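Local coordinates for protein MglB (Myxococcus xanthus, PDB 6H5B) that probably serves as a molecular adaptor and may have guanyl-nucleotide exchange factor activity, at residues V31-D36 and I51-L56. Sequence-based numbering, arbitrary orientation.
Sequences VVFLVD and IDTTSL
In the Roadblock/LC7 fold of MglB, the start of helix 53-74 and I51 in the loop leading into it pack on one face of the antiparallel sheet, where F33 of strand 31-36 meets I51, T53 and L56. No hydrogen bond crosses between the segments, so apolar contact joins them. L56 lies over one face of the F33 ring: its CD2 makes a CH-pi contact 4.2 Å from the ring centroid, nearly along the normal. L56 CD1 is 4.0 Å from F33 CE2. With CG anti to the backbone N (chi1 -175°), L56 sends both methyls from the helix to the ring. I51 instead comes to the ring edge, near its plane, with CD1 3.8 Å from F33 CZ. Its extended outer chain (chi2 179°) carries this methyl on to V31, where I51 CD1 and V31 CG1 meet tip to tip at 4.2 Å. Compact, branched V31 and I51 thus fill the space beside the flat ring. T53 OG1 also lies at the ring edge, 4.1 Å from F33 CE1, in van der Waals contact; threonine, with hydroxyl and methyl, suits this partly exposed margin. L41 and S44 of the neighbouring strand 41-46 touch F33 as well. Were F33 replaced by an alanine, L56 and I51 would probably lose the ring they rest on, opening a gap between strand and helix start. Strand 31-36 turns V32 and L34 to its other face, against helix 14-27. At the solvent side, D52 occupies the N-cap position, and its backbone O accepts from L56 N at 2.9 Å. D52 OD2 also takes a 2.8 Å hydrogen bond from S55 OG, from above the carboxylate plane.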
# COMPACT_ATOMS: atom_id res chain seq x y z
N VAL B 31 1.54 -6.04 9.00
CA VAL B 31 2.43 -4.98 8.58
C VAL B 31 1.83 -4.27 7.37
O VAL B 31 1.06 -4.86 6.60
CB VAL B 31 3.86 -5.50 8.27
CG1 VAL B 31 3.85 -6.41 7.05
CG2 VAL B 31 4.81 -4.33 8.09
N VAL B 32 2.20 -3.01 7.19
CA VAL B 32 1.70 -2.18 6.10
C VAL B 32 2.85 -1.38 5.52
O VAL B 32 3.66 -0.81 6.25
CB VAL B 32 0.59 -1.23 6.56
CG1 VAL B 32 0.43 -0.09 5.56
CG2 VAL B 32 -0.71 -1.98 6.76
N PHE B 33 2.90 -1.31 4.19
CA PHE B 33 3.88 -0.51 3.48
C PHE B 33 3.17 0.37 2.45
O PHE B 33 2.19 -0.04 1.83
CB PHE B 33 4.90 -1.38 2.76
CG PHE B 33 5.67 -2.29 3.67
CD1 PHE B 33 6.92 -1.92 4.15
CD2 PHE B 33 5.14 -3.51 4.06
CE1 PHE B 33 7.63 -2.76 4.99
CE2 PHE B 33 5.84 -4.35 4.90
CZ PHE B 33 7.09 -3.98 5.37
N LEU B 34 3.69 1.58 2.28
CA LEU B 34 3.24 2.48 1.23
C LEU B 34 4.47 2.85 0.43
O LEU B 34 5.41 3.47 0.96
CB LEU B 34 2.57 3.72 1.82
CG LEU B 34 1.95 4.61 0.76
CD1 LEU B 34 0.71 3.93 0.24
CD2 LEU B 34 1.61 5.96 1.35
N VAL B 35 4.48 2.42 -0.84
CA VAL B 35 5.64 2.55 -1.72
C VAL B 35 5.26 3.34 -2.96
O VAL B 35 4.14 3.24 -3.49
CB VAL B 35 6.22 1.18 -2.13
CG1 VAL B 35 6.37 0.28 -0.92
CG2 VAL B 35 5.35 0.53 -3.18
N ASP B 36 6.22 4.08 -3.47
CA ASP B 36 6.08 4.82 -4.71
C ASP B 36 6.24 3.86 -5.89
O ASP B 36 6.74 2.75 -5.74
CB ASP B 36 7.13 5.93 -4.77
CG ASP B 36 6.84 6.95 -5.85
OD1 ASP B 36 5.80 6.82 -6.54
OD2 ASP B 36 7.66 7.87 -6.01
N ILE B 51 12.20 -7.54 7.96
CA ILE B 51 11.73 -7.49 6.58
C ILE B 51 12.73 -6.64 5.80
O ILE B 51 13.01 -5.50 6.19
CB ILE B 51 10.31 -6.91 6.45
CG1 ILE B 51 9.26 -7.99 6.69
CG2 ILE B 51 10.11 -6.30 5.07
CD1 ILE B 51 7.84 -7.46 6.58
N ASP B 52 13.26 -7.19 4.71
CA ASP B 52 14.20 -6.42 3.92
C ASP B 52 13.44 -5.33 3.16
O ASP B 52 12.96 -5.56 2.05
CB ASP B 52 14.98 -7.29 2.94
CG ASP B 52 16.13 -6.54 2.30
OD1 ASP B 52 16.31 -5.34 2.64
OD2 ASP B 52 16.84 -7.13 1.46
N THR B 53 13.32 -4.16 3.78
CA THR B 53 12.48 -3.11 3.20
C THR B 53 12.93 -2.75 1.79
O THR B 53 12.10 -2.56 0.90
CB THR B 53 12.50 -1.89 4.12
OG1 THR B 53 11.71 -2.17 5.28
CG2 THR B 53 11.91 -0.68 3.40
N THR B 54 14.25 -2.70 1.56
CA THR B 54 14.74 -2.35 0.23
C THR B 54 14.23 -3.33 -0.82
O THR B 54 13.68 -2.92 -1.85
CB THR B 54 16.27 -2.32 0.25
OG1 THR B 54 16.73 -1.27 1.11
CG2 THR B 54 16.82 -2.10 -1.16
N SER B 55 14.40 -4.63 -0.56
CA SER B 55 13.95 -5.64 -1.51
C SER B 55 12.44 -5.64 -1.66
O SER B 55 11.92 -5.79 -2.77
CB SER B 55 14.45 -7.01 -1.07
OG SER B 55 15.86 -7.10 -1.21
N LEU B 56 11.70 -5.48 -0.56
CA LEU B 56 10.25 -5.47 -0.66
C LEU B 56 9.77 -4.31 -1.53
O LEU B 56 8.90 -4.49 -2.39
CB LEU B 56 9.61 -5.41 0.72
CG LEU B 56 8.08 -5.53 0.69
CD1 LEU B 56 7.53 -6.29 1.89
CD2 LEU B 56 7.43 -4.15 0.58